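Local coordinates for protein mannitol dehydrogenase (Helicobacter pylori, PDB 3TWO) that probably catalyses the NADP(H)-dependent interconversion of cinnamyl alcohols and aldehydes as a zinc-containing medium-chain alcohol dehydrogenase, at residues K170-T175 / K287-L292; D236-T241 / K249-L254. All blocks are in the same frame, centred on the assembly; numbering follows the deposited sequence.

Interaction 1: residues K170-T175 / K287-L292; sequences KFSKVT and KVYGSL. With NDP (NADPH dihydro-nicotinamide-adenine-dinucleotide phosphate), chain F.
On the last strand, within this chain, of the parallel sheet of the coenzyme domain, strand 287-290 meets the end of helix 158-171 through Phe-171, Ser-172 and Tyr-289. The phenol hydroxyl of Tyr-289 donates a hydrogen bond to Ser-172, OH to OG 2.6 Å. Ser-172 OG approaches at the edge of the tyrosine ring, near its plane, and is also hydrogen-bonded to Asp-260 OD1 on the adjacent strand, so two bonds grip the serine oxygen. Phe-171 comes over one face of the same ring in a T-shaped stack, with centroids 4.9 Å apart and planes at 74°. Its CE2 stands 3.7 Å above the plane, over the ring centre, while CD2 lies 3.5 Å from Tyr-289 CZ. The stack covers one ring face and the hydrogen bond holds the hydroxyl, which together limit rotation of the phenol. Tyr-289 reaches them with CG set between its backbone N and carbonyl carbon (chi1 60°). The helix closes in a Schellman motif: Lys-173, with positive phi, is the C-prime residue, Val-174 N bonds to Leu-169 O, and Lys-173 N bonds to Lys-170 O at 3.0 Å. Backbone hydrogen bonds from Val-288 and Gly-290 join this sixth strand of the Rossmann fold to the second subunit. Tyr-257 of that subunit makes a further edge-to-face pair with Phe-171. Past the strand, the chain runs to the nicotinamide end of NADPH, where Leu-292 CD1 and CA each lie 3.5 Å from the carboxamide N7N.

Interaction 2: residues D236-T241 / K249-L254; sequences DFIIST and KDYLKL. With NDP (NADPH dihydro-nicotinamide-adenine-dinucleotide phosphate), chain F.
Ile-238 drives its CD1 methyl against residues 249-254, 3.4 Å from the backbone O of Tyr-251 and 3.8 Å from CB of Leu-254. The methyl thus meets main chain as well as side chain. With CG1 beside the backbone N (chi1 -65°) and CD1 anti to CA across the CB-CG1 bond (chi2 171°), the ethyl branch reaches the main chain at Tyr-251 and the side chain of Leu-254, which it crosses at about a right angle. The other branch, CG2, lies farther off, 4.3 Å from CD2 of Tyr-251 and oblique to the ring. No hydrogen bond joins the two segments; the buried contact is held by apolar packing. The carbonyl that CD1 touches is not left without a polar partner, because Leu-254 N bonds to Tyr-251 O at 2.9 Å. Further out, Phe-206 makes an edge-to-face pair with the Tyr-251 ring, which also rests on Ala-183, and Leu-255 and Leu-261 pack on Ile-238. Beyond the strand, the Thr-241 hydroxyl is shared between the carbonyls of Ala-183 and Gly-184, and the Thr-241 carbonyl O comes 3.1 Å from C5D of the nicotinamide ribose. A helix packed on a central parallel strand that ends at the coenzyme, beside the glycine-rich turn after strand 179-183, is the layout of a Rossmann-type dinucleotide-binding domain.

Overall arrangement
From the N terminus, the chain leaves helix 158-171 through 170-175, enters the parallel sheet at strand 179-183, and reaches 236-241 on its fourth strand in sequence. Interaction 2 then closes a short loop, with seven residues between its segments, onto 249-254. After strand 259-263 the chain arrives at 287-292, where interaction 1 closes a loop with 111 intervening residues. Interaction 2 is nested wholly inside it. Their centres are 12 Å apart, and Phe-237 bridges them, its CE1 3.3 Å from Ser-172 OG; Val-288 also packs on Leu-252. Both join a helix or its flank to the same sheet, and residues just after two of its strands, Thr-241 and Ser-291 to Leu-292, reach NADPH.

Interaction 1: residues K170-T175 / K287-L292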
ATOM      1  N   LYS B 170      -8.701  14.823  -1.162  1.00 25.88           N
ATOM      2  CA  LYS B 170      -8.092  15.639  -2.203  1.00 27.96           C
ATOM      3  C   LYS B 170      -6.927  14.934  -2.850  1.00 27.84           C
ATOM      4  O   LYS B 170      -6.801  14.981  -4.038  1.00 28.63           O
ATOM      5  CB  LYS B 170      -7.509  16.963  -1.643  1.00 29.28           C
ATOM      6  CG  LYS B 170      -8.445  17.685  -0.699  1.00 29.31           C
ATOM      7  CD  LYS B 170      -9.147  18.777  -1.396  1.00 34.93           C
ATOM      8  CE  LYS B 170      -9.927  18.408  -2.555  1.00 32.40           C
ATOM      9  NZ  LYS B 170      -9.584  19.642  -3.447  1.00 37.86           N
ATOM     10  N   PHE B 171      -6.056  14.325  -2.059  1.00 25.82           N
ATOM     11  CA  PHE B 171      -4.916  13.603  -2.616  1.00 27.06           C
ATOM     12  C   PHE B 171      -5.328  12.505  -3.634  1.00 26.55           C
ATOM     13  O   PHE B 171      -4.718  12.406  -4.688  1.00 26.03           O
ATOM     14  CB  PHE B 171      -4.101  12.967  -1.477  1.00 25.24           C
ATOM     15  CG  PHE B 171      -2.953  12.106  -1.923  1.00 26.93           C
ATOM     16  CD1 PHE B 171      -1.792  12.659  -2.494  1.00 27.23           C
ATOM     17  CD2 PHE B 171      -2.991  10.718  -1.702  1.00 26.02           C
ATOM     18  CE1 PHE B 171      -0.677  11.817  -2.842  1.00 25.47           C
ATOM     19  CE2 PHE B 171      -1.902   9.901  -2.055  1.00 27.46           C
ATOM     20  CZ  PHE B 171      -0.730  10.461  -2.620  1.00 24.04           C
ATOM     21  N   SER B 172      -6.357  11.710  -3.303  1.00 26.89           N
ATOM     22  CA  SER B 172      -6.870  10.673  -4.226  1.00 27.30           C
ATOM     23  C   SER B 172      -7.851  11.238  -5.294  1.00 28.43           C
ATOM     24  O   SER B 172      -8.441  10.472  -6.059  1.00 28.41           O
ATOM     25  CB  SER B 172      -7.538   9.525  -3.440  1.00 26.94           C
ATOM     26  OG  SER B 172      -6.593   8.772  -2.670  1.00 26.30           O
ATOM     27  N   LYS B 173      -8.021  12.564  -5.329  1.00 27.97           N
ATOM     28  CA  LYS B 173      -8.884  13.215  -6.325  1.00 29.27           C
ATOM     29  C   LYS B 173     -10.330  12.730  -6.289  1.00 28.80           C
ATOM     30  O   LYS B 173     -10.969  12.531  -7.312  1.00 27.53           O
ATOM     31  CB  LYS B 173      -8.319  12.990  -7.739  1.00 30.86           C
ATOM     32  CG  LYS B 173      -6.978  13.634  -8.011  1.00 34.43           C
ATOM     33  CD  LYS B 173      -6.521  13.006  -9.366  1.00 41.85           C
ATOM     34  CE  LYS B 173      -5.537  13.899 -10.130  1.00 44.74           C
ATOM     35  NZ  LYS B 173      -4.597  14.400  -9.106  1.00 48.27           N
ATOM     36  N   VAL B 174     -10.869  12.537  -5.112  1.00 27.36           N
ATOM     37  CA  VAL B 174     -12.262  12.131  -5.066  1.00 27.33           C
ATOM     38  C   VAL B 174     -13.128  13.225  -5.764  1.00 28.50           C
ATOM     39  O   VAL B 174     -12.960  14.432  -5.508  1.00 28.71           O
ATOM     40  CB  VAL B 174     -12.651  11.884  -3.559  1.00 26.57           C
ATOM     41  CG1 VAL B 174     -14.152  11.859  -3.374  1.00 24.83           C
ATOM     42  CG2 VAL B 174     -11.950  10.595  -3.083  1.00 22.42           C
ATOM     43  N   THR B 175     -14.032  12.801  -6.647  1.00 27.65           N
ATOM     44  CA  THR B 175     -14.831  13.730  -7.356  1.00 28.05           C
ATOM     45  C   THR B 175     -16.267  13.193  -7.670  1.00 27.45           C
ATOM     46  O   THR B 175     -16.739  12.241  -7.056  1.00 26.39           O
ATOM     47  CB  THR B 175     -14.058  14.261  -8.626  1.00 29.96           C
ATOM     48  OG1 THR B 175     -14.799  15.316  -9.205  1.00 29.44           O
ATOM     49  CG2 THR B 175     -13.868  13.167  -9.698  1.00 28.59           C
ATOM     50  N   LYS B 287      -4.336  -0.031  -4.508  1.00 24.13           N
ATOM     51  CA  LYS B 287      -3.231   0.689  -3.863  1.00 23.61           C
ATOM     52  C   LYS B 287      -3.571   1.058  -2.412  1.00 24.00           C
ATOM     53  O   LYS B 287      -4.721   1.385  -2.106  1.00 26.69           O
ATOM     54  CB  LYS B 287      -2.939   1.954  -4.682  1.00 23.58           C
ATOM     55  CG  LYS B 287      -2.542   1.670  -6.192  1.00 27.71           C
ATOM     56  CD  LYS B 287      -1.874   2.888  -6.792  1.00 30.08           C
ATOM     57  CE  LYS B 287      -1.852   2.757  -8.279  1.00 31.42           C
ATOM     58  NZ  LYS B 287      -1.164   3.944  -8.848  1.00 29.00           N
ATOM     59  N   VAL B 288      -2.588   1.055  -1.528  1.00 23.08           N
ATOM     60  CA  VAL B 288      -2.808   1.394  -0.124  1.00 22.18           C
ATOM     61  C   VAL B 288      -1.832   2.544   0.233  1.00 23.22           C
ATOM     62  O   VAL B 288      -0.663   2.539  -0.190  1.00 24.14           O
ATOM     63  CB  VAL B 288      -2.495   0.184   0.807  1.00 21.74           C
ATOM     64  CG1 VAL B 288      -2.675   0.558   2.257  1.00 21.18           C
ATOM     65  CG2 VAL B 288      -3.375  -1.111   0.487  1.00 19.30           C
ATOM     66  N   TYR B 289      -2.279   3.547   0.963  1.00 22.94           N
ATOM     67  CA  TYR B 289      -1.285   4.488   1.510  1.00 23.49           C
ATOM     68  C   TYR B 289      -1.797   4.954   2.842  1.00 23.89           C
ATOM     69  O   TYR B 289      -3.003   4.741   3.158  1.00 25.01           O
ATOM     70  CB  TYR B 289      -1.050   5.665   0.596  1.00 23.31           C
ATOM     71  CG  TYR B 289      -2.305   6.478   0.329  1.00 25.57           C
ATOM     72  CD1 TYR B 289      -2.603   7.574   1.149  1.00 23.58           C
ATOM     73  CD2 TYR B 289      -3.188   6.169  -0.752  1.00 21.22           C
ATOM     74  CE1 TYR B 289      -3.743   8.404   0.930  1.00 24.98           C
ATOM     75  CE2 TYR B 289      -4.372   7.002  -0.975  1.00 20.22           C
ATOM     76  CZ  TYR B 289      -4.622   8.091  -0.126  1.00 25.13           C
ATOM     77  OH  TYR B 289      -5.690   8.955  -0.288  1.00 25.49           O
ATOM     78  N   GLY B 290      -0.913   5.575   3.623  1.00 23.07           N
ATOM     79  CA  GLY B 290      -1.325   6.184   4.889  1.00 23.72           C
ATOM     80  C   GLY B 290      -1.404   7.699   4.724  1.00 24.58           C
ATOM     81  O   GLY B 290      -0.804   8.252   3.804  1.00 23.71           O
ATOM     82  N   SER B 291      -2.081   8.366   5.645  1.00 24.59           N
ATOM     83  CA  SER B 291      -2.142   9.851   5.645  1.00 24.90           C
ATOM     84  C   SER B 291      -2.048  10.312   7.108  1.00 24.73           C
ATOM     85  O   SER B 291      -2.669   9.710   7.968  1.00 23.72           O
ATOM     86  CB  SER B 291      -3.455  10.362   5.025  1.00 23.92           C
ATOM     87  OG  SER B 291      -3.292  11.704   4.622  1.00 26.09           O
ATOM     88  N   LEU B 292      -1.219  11.320   7.364  1.00 24.92           N
ATOM     89  CA  LEU B 292      -0.989  11.862   8.669  1.00 25.26           C
ATOM     90  C   LEU B 292      -1.438  13.330   8.653  1.00 25.32           C
ATOM     91  O   LEU B 292      -0.784  14.191   8.022  1.00 24.28           O
ATOM     92  CB  LEU B 292       0.500  11.768   9.043  1.00 25.83           C
ATOM     93  CG  LEU B 292       0.850  12.289  10.463  1.00 26.96           C
ATOM     94  CD1 LEU B 292       0.111  11.565  11.558  1.00 24.22           C
ATOM     95  CD2 LEU B 292       2.369  12.206  10.633  1.00 27.21           C
TER
HETATM   96  PA  NDP F 602     -13.803   8.014  17.388  1.00 22.95           P
HETATM   97  O1A NDP F 602     -14.047   6.867  18.276  1.00 23.98           O
HETATM   98  O2A NDP F 602     -14.846   9.132  17.009  1.00 22.23           O
HETATM   99  O5B NDP F 602     -14.447   7.192  16.135  1.00 18.73           O
HETATM  100  C5B NDP F 602     -14.072   5.745  15.829  1.00 22.07           C
HETATM  101  C4B NDP F 602     -15.255   5.100  15.117  1.00 24.96           C
HETATM  102  O4B NDP F 602     -14.997   3.768  14.505  1.00 25.16           O
HETATM  103  C3B NDP F 602     -16.412   4.932  16.127  1.00 23.70           C
HETATM  104  O3B NDP F 602     -17.644   5.427  15.478  1.00 23.91           O
HETATM  105  C2B NDP F 602     -16.463   3.393  16.326  1.00 22.89           C
HETATM  106  O2B NDP F 602     -17.839   3.065  16.599  1.00 25.27           O
HETATM  107  C1B NDP F 602     -16.113   2.870  14.913  1.00 23.88           C
HETATM  108  N9A NDP F 602     -15.419   1.562  14.923  1.00 24.84           N
HETATM  109  C8A NDP F 602     -14.596   1.119  15.901  1.00 22.01           C
HETATM  110  N7A NDP F 602     -14.136  -0.058  15.510  1.00 25.59           N
HETATM  111  C5A NDP F 602     -14.649  -0.355  14.319  1.00 21.63           C
HETATM  112  C6A NDP F 602     -14.514  -1.432  13.463  1.00 24.86           C
HETATM  113  N6A NDP F 602     -13.730  -2.529  13.744  1.00 25.24           N
HETATM  114  N1A NDP F 602     -15.212  -1.383  12.334  1.00 23.55           N
HETATM  115  C2A NDP F 602     -15.971  -0.366  11.990  1.00 24.21           C
HETATM  116  N3A NDP F 602     -16.107   0.676  12.774  1.00 24.17           N
HETATM  117  C4A NDP F 602     -15.459   0.683  13.952  1.00 22.90           C
HETATM  118  O3  NDP F 602     -12.414   8.078  16.642  1.00 23.21           O
HETATM  119  PN  NDP F 602     -11.857   9.263  15.855  1.00 23.94           P
HETATM  120  O1N NDP F 602     -12.623   9.519  14.614  1.00 25.77           O
HETATM  121  O2N NDP F 602     -11.490  10.514  16.695  1.00 24.60           O
HETATM  122  O5D NDP F 602     -10.444   8.689  15.463  1.00 21.35           O
HETATM  123  C5D NDP F 602     -10.399   7.328  14.814  1.00 17.90           C
HETATM  124  C4D NDP F 602      -8.901   6.816  14.709  1.00 18.11           C
HETATM  125  O4D NDP F 602      -8.287   7.819  13.877  1.00 19.25           O
HETATM  126  C3D NDP F 602      -8.099   6.771  16.038  1.00 19.29           C
HETATM  127  O3D NDP F 602      -7.252   5.589  16.020  1.00 20.85           O
HETATM  128  C2D NDP F 602      -7.311   8.100  15.964  1.00 20.46           C
HETATM  129  O2D NDP F 602      -6.121   7.995  16.665  1.00 20.71           O
HETATM  130  C1D NDP F 602      -6.993   8.145  14.451  1.00 21.96           C
HETATM  131  N1N NDP F 602      -6.525   9.483  13.954  1.00 23.42           N
HETATM  132  C2N NDP F 602      -5.464   9.508  13.021  1.00 26.26           C
HETATM  133  C3N NDP F 602      -4.991  10.711  12.525  1.00 25.22           C
HETATM  134  C7N NDP F 602      -3.903  10.692  11.453  1.00 26.91           C
HETATM  135  O7N NDP F 602      -3.721   9.683  10.752  1.00 25.37           O
HETATM  136  N7N NDP F 602      -3.384  11.882  11.170  1.00 21.73           N
HETATM  137  C4N NDP F 602      -5.552  11.923  12.991  1.00 27.05           C
HETATM  138  C5N NDP F 602      -6.649  11.915  13.901  1.00 22.11           C
HETATM  139  C6N NDP F 602      -7.128  10.718  14.393  1.00 20.61           C
HETATM  140  P2B NDP F 602     -18.277   2.033  17.689  1.00 24.32           P
HETATM  141  O1X NDP F 602     -19.433   2.827  18.539  1.00 23.87           O
HETATM  142  O2X NDP F 602     -18.660   0.767  17.055  1.00 23.96           O
HETATM  143  O3X NDP F 602     -17.057   1.851  18.691  1.00 26.69           O

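Interaction 2: residues D236-T241 / K249-L254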
ATOM      1  N   ASP B 236     -14.059   2.836  -5.429  1.00 27.69           N
ATOM      2  CA  ASP B 236     -12.882   3.470  -6.008  1.00 27.82           C
ATOM      3  C   ASP B 236     -11.918   3.956  -4.930  1.00 27.66           C
ATOM      4  O   ASP B 236     -10.731   4.087  -5.160  1.00 27.38           O
ATOM      5  CB  ASP B 236     -13.313   4.692  -6.809  1.00 27.87           C
ATOM      6  CG  ASP B 236     -14.217   4.339  -7.963  1.00 28.52           C
ATOM      7  OD1 ASP B 236     -13.804   3.569  -8.853  1.00 32.30           O
ATOM      8  OD2 ASP B 236     -15.333   4.847  -7.975  1.00 27.64           O
ATOM      9  N   PHE B 237     -12.470   4.279  -3.772  1.00 26.18           N
ATOM     10  CA  PHE B 237     -11.718   4.880  -2.736  1.00 26.58           C
ATOM     11  C   PHE B 237     -12.341   4.515  -1.392  1.00 26.11           C
ATOM     12  O   PHE B 237     -13.572   4.545  -1.228  1.00 28.03           O
ATOM     13  CB  PHE B 237     -11.647   6.411  -2.944  1.00 26.24           C
ATOM     14  CG  PHE B 237     -11.074   7.152  -1.765  1.00 26.42           C
ATOM     15  CD1 PHE B 237      -9.755   7.581  -1.777  1.00 27.12           C
ATOM     16  CD2 PHE B 237     -11.866   7.403  -0.622  1.00 26.12           C
ATOM     17  CE1 PHE B 237      -9.180   8.305  -0.628  1.00 24.61           C
ATOM     18  CE2 PHE B 237     -11.337   8.094   0.509  1.00 23.68           C
ATOM     19  CZ  PHE B 237      -9.967   8.542   0.488  1.00 24.77           C
ATOM     20  N   ILE B 238     -11.499   4.124  -0.443  1.00 25.98           N
ATOM     21  CA  ILE B 238     -11.928   3.821   0.920  1.00 24.61           C
ATOM     22  C   ILE B 238     -10.995   4.542   1.898  1.00 25.90           C
ATOM     23  O   ILE B 238      -9.750   4.448   1.762  1.00 26.40           O
ATOM     24  CB  ILE B 238     -11.879   2.310   1.216  1.00 24.65           C
ATOM     25  CG1 ILE B 238     -12.898   1.528   0.338  1.00 25.98           C
ATOM     26  CG2 ILE B 238     -12.168   2.015   2.700  1.00 21.30           C
ATOM     27  CD1 ILE B 238     -12.745  -0.007   0.435  1.00 22.94           C
ATOM     28  N   ILE B 239     -11.574   5.251   2.883  1.00 24.74           N
ATOM     29  CA  ILE B 239     -10.744   5.798   3.974  1.00 23.32           C
ATOM     30  C   ILE B 239     -11.107   5.049   5.238  1.00 23.56           C
ATOM     31  O   ILE B 239     -12.296   4.948   5.576  1.00 24.62           O
ATOM     32  CB  ILE B 239     -10.931   7.345   4.141  1.00 22.54           C
ATOM     33  CG1 ILE B 239     -10.138   7.890   5.327  1.00 20.27           C
ATOM     34  CG2 ILE B 239     -12.462   7.726   4.225  1.00 22.61           C
ATOM     35  CD1 ILE B 239     -10.124   9.386   5.382  1.00 21.55           C
ATOM     36  N   SER B 240     -10.112   4.451   5.881  1.00 22.19           N
ATOM     37  CA  SER B 240     -10.337   3.701   7.101  1.00 22.31           C
ATOM     38  C   SER B 240      -9.918   4.524   8.334  1.00 22.31           C
ATOM     39  O   SER B 240      -8.745   4.853   8.505  1.00 20.36           O
ATOM     40  CB  SER B 240      -9.563   2.397   7.109  1.00 21.78           C
ATOM     41  OG  SER B 240      -9.850   1.709   8.307  1.00 22.47           O
ATOM     42  N   THR B 241     -10.899   4.831   9.187  1.00 22.19           N
ATOM     43  CA  THR B 241     -10.631   5.561  10.403  1.00 23.45           C
ATOM     44  C   THR B 241     -10.715   4.635  11.610  1.00 24.93           C
ATOM     45  O   THR B 241     -10.787   5.133  12.731  1.00 25.38           O
ATOM     46  CB  THR B 241     -11.651   6.667  10.647  1.00 23.73           C
ATOM     47  OG1 THR B 241     -12.877   6.083  11.169  1.00 23.71           O
ATOM     48  CG2 THR B 241     -11.905   7.466   9.342  1.00 23.13           C
ATOM     49  N   LYS B 249      -7.410  -6.767   4.948  1.00 24.64           N
ATOM     50  CA  LYS B 249      -7.836  -7.444   3.712  1.00 25.70           C
ATOM     51  C   LYS B 249      -9.308  -7.312   3.418  1.00 24.80           C
ATOM     52  O   LYS B 249      -9.687  -7.265   2.265  1.00 23.70           O
ATOM     53  CB  LYS B 249      -7.464  -8.948   3.646  1.00 25.30           C
ATOM     54  CG  LYS B 249      -5.940  -9.165   3.627  1.00 27.17           C
ATOM     55  CD  LYS B 249      -5.556 -10.684   3.694  1.00 28.27           C
ATOM     56  CE  LYS B 249      -6.215 -11.449   4.840  1.00 27.75           C
ATOM     57  NZ  LYS B 249      -5.563 -11.064   6.172  1.00 28.16           N
ATOM     58  N   ASP B 250     -10.131  -7.247   4.469  1.00 25.85           N
ATOM     59  CA  ASP B 250     -11.588  -7.168   4.319  1.00 26.93           C
ATOM     60  C   ASP B 250     -11.979  -5.911   3.568  1.00 26.25           C
ATOM     61  O   ASP B 250     -13.005  -5.921   2.920  1.00 27.36           O
ATOM     62  CB  ASP B 250     -12.252  -7.126   5.697  1.00 27.53           C
ATOM     63  CG  ASP B 250     -12.221  -8.448   6.372  1.00 27.92           C
ATOM     64  OD1 ASP B 250     -12.168  -9.491   5.695  1.00 30.19           O
ATOM     65  OD2 ASP B 250     -12.272  -8.435   7.594  1.00 30.65           O
ATOM     66  N   TYR B 251     -11.195  -4.841   3.727  1.00 25.95           N
ATOM     67  CA  TYR B 251     -11.368  -3.566   2.963  1.00 26.18           C
ATOM     68  C   TYR B 251     -10.642  -3.529   1.644  1.00 26.62           C
ATOM     69  O   TYR B 251     -11.213  -3.062   0.665  1.00 26.04           O
ATOM     70  CB  TYR B 251     -11.022  -2.323   3.787  1.00 24.36           C
ATOM     71  CG  TYR B 251     -12.079  -2.172   4.870  1.00 26.43           C
ATOM     72  CD1 TYR B 251     -11.866  -2.672   6.178  1.00 26.15           C
ATOM     73  CD2 TYR B 251     -13.357  -1.638   4.553  1.00 25.02           C
ATOM     74  CE1 TYR B 251     -12.898  -2.579   7.171  1.00 24.35           C
ATOM     75  CE2 TYR B 251     -14.407  -1.553   5.528  1.00 22.34           C
ATOM     76  CZ  TYR B 251     -14.157  -1.991   6.819  1.00 26.33           C
ATOM     77  OH  TYR B 251     -15.202  -1.910   7.737  1.00 27.77           O
ATOM     78  N   LEU B 252      -9.389  -3.996   1.619  1.00 26.90           N
ATOM     79  CA  LEU B 252      -8.602  -3.939   0.399  1.00 26.66           C
ATOM     80  C   LEU B 252      -9.301  -4.728  -0.708  1.00 27.36           C
ATOM     81  O   LEU B 252      -9.380  -4.280  -1.841  1.00 27.12           O
ATOM     82  CB  LEU B 252      -7.150  -4.436   0.641  1.00 26.54           C
ATOM     83  CG  LEU B 252      -6.184  -4.523  -0.554  1.00 27.12           C
ATOM     84  CD1 LEU B 252      -5.920  -3.116  -1.162  1.00 24.70           C
ATOM     85  CD2 LEU B 252      -4.848  -5.128  -0.177  1.00 25.40           C
ATOM     86  N   LYS B 253      -9.848  -5.884  -0.382  1.00 27.98           N
ATOM     87  CA  LYS B 253     -10.578  -6.657  -1.381  1.00 29.99           C
ATOM     88  C   LYS B 253     -11.816  -5.905  -1.941  1.00 30.05           C
ATOM     89  O   LYS B 253     -12.309  -6.290  -2.969  1.00 30.05           O
ATOM     90  CB  LYS B 253     -11.037  -8.005  -0.842  1.00 30.95           C
ATOM     91  CG  LYS B 253     -12.044  -7.863   0.306  1.00 32.61           C
ATOM     92  CD  LYS B 253     -13.178  -8.865   0.170  1.00 41.22           C
ATOM     93  CE  LYS B 253     -12.834 -10.286   0.569  1.00 42.35           C
ATOM     94  NZ  LYS B 253     -11.630 -10.333   1.432  1.00 46.85           N
ATOM     95  N   LEU B 254     -12.324  -4.862  -1.285  1.00 28.01           N
ATOM     96  CA  LEU B 254     -13.520  -4.163  -1.826  1.00 27.54           C
ATOM     97  C   LEU B 254     -13.188  -3.221  -2.994  1.00 28.43           C
ATOM     98  O   LEU B 254     -14.102  -2.702  -3.672  1.00 27.54           O
ATOM     99  CB  LEU B 254     -14.235  -3.341  -0.715  1.00 26.64           C
ATOM    100  CG  LEU B 254     -14.867  -4.211   0.395  1.00 27.57           C
ATOM    101  CD1 LEU B 254     -15.444  -3.358   1.498  1.00 28.85           C
ATOM    102  CD2 LEU B 254     -15.886  -5.221  -0.187  1.00 23.48           C
TER
HETATM  103  PA  NDP F 602     -13.803   8.014  17.388  1.00 22.95           P
HETATM  104  O1A NDP F 602     -14.047   6.867  18.276  1.00 23.98           O
HETATM  105  O2A NDP F 602     -14.846   9.132  17.009  1.00 22.23           O
HETATM  106  O5B NDP F 602     -14.447   7.192  16.135  1.00 18.73           O
HETATM  107  C5B NDP F 602     -14.072   5.745  15.829  1.00 22.07           C
HETATM  108  C4B NDP F 602     -15.255   5.100  15.117  1.00 24.96           C
HETATM  109  O4B NDP F 602     -14.997   3.768  14.505  1.00 25.16           O
HETATM  110  C3B NDP F 602     -16.412   4.932  16.127  1.00 23.70           C
HETATM  111  O3B NDP F 602     -17.644   5.427  15.478  1.00 23.91           O
HETATM  112  C2B NDP F 602     -16.463   3.393  16.326  1.00 22.89           C
HETATM  113  O2B NDP F 602     -17.839   3.065  16.599  1.00 25.27           O
HETATM  114  C1B NDP F 602     -16.113   2.870  14.913  1.00 23.88           C
HETATM  115  N9A NDP F 602     -15.419   1.562  14.923  1.00 24.84           N
HETATM  116  C8A NDP F 602     -14.596   1.119  15.901  1.00 22.01           C
HETATM  117  N7A NDP F 602     -14.136  -0.058  15.510  1.00 25.59           N
HETATM  118  C5A NDP F 602     -14.649  -0.355  14.319  1.00 21.63           C
HETATM  119  C6A NDP F 602     -14.514  -1.432  13.463  1.00 24.86           C
HETATM  120  N6A NDP F 602     -13.730  -2.529  13.744  1.00 25.24           N
HETATM  121  N1A NDP F 602     -15.212  -1.383  12.334  1.00 23.55           N
HETATM  122  C2A NDP F 602     -15.971  -0.366  11.990  1.00 24.21           C
HETATM  123  N3A NDP F 602     -16.107   0.676  12.774  1.00 24.17           N
HETATM  124  C4A NDP F 602     -15.459   0.683  13.952  1.00 22.90           C
HETATM  125  O3  NDP F 602     -12.414   8.078  16.642  1.00 23.21           O
HETATM  126  PN  NDP F 602     -11.857   9.263  15.855  1.00 23.94           P
HETATM  127  O1N NDP F 602     -12.623   9.519  14.614  1.00 25.77           O
HETATM  128  O2N NDP F 602     -11.490  10.514  16.695  1.00 24.60           O
HETATM  129  O5D NDP F 602     -10.444   8.689  15.463  1.00 21.35           O
HETATM  130  C5D NDP F 602     -10.399   7.328  14.814  1.00 17.90           C
HETATM  131  C4D NDP F 602      -8.901   6.816  14.709  1.00 18.11           C
HETATM  132  O4D NDP F 602      -8.287   7.819  13.877  1.00 19.25           O
HETATM  133  C3D NDP F 602      -8.099   6.771  16.038  1.00 19.29           C
HETATM  134  O3D NDP F 602      -7.252   5.589  16.020  1.00 20.85           O
HETATM  135  C2D NDP F 602      -7.311   8.100  15.964  1.00 20.46           C
HETATM  136  O2D NDP F 602      -6.121   7.995  16.665  1.00 20.71           O
HETATM  137  C1D NDP F 602      -6.993   8.145  14.451  1.00 21.96           C
HETATM  138  N1N NDP F 602      -6.525   9.483  13.954  1.00 23.42           N
HETATM  139  C2N NDP F 602      -5.464   9.508  13.021  1.00 26.26           C
HETATM  140  C3N NDP F 602      -4.991  10.711  12.525  1.00 25.22           C
HETATM  141  C7N NDP F 602      -3.903  10.692  11.453  1.00 26.91           C
HETATM  142  O7N NDP F 602      -3.721   9.683  10.752  1.00 25.37           O
HETATM  143  N7N NDP F 602      -3.384  11.882  11.170  1.00 21.73           N
HETATM  144  C4N NDP F 602      -5.552  11.923  12.991  1.00 27.05           C
HETATM  145  C5N NDP F 602      -6.649  11.915  13.901  1.00 22.11           C
HETATM  146  C6N NDP F 602      -7.128  10.718  14.393  1.00 20.61           C
HETATM  147  P2B NDP F 602     -18.277   2.033  17.689  1.00 24.32           P
HETATM  148  O1X NDP F 602     -19.433   2.827  18.539  1.00 23.87           O
HETATM  149  O2X NDP F 602     -18.660   0.767  17.055  1.00 23.96           O
HETATM  150  O3X NDP F 602     -17.057   1.851  18.691  1.00 26.69           O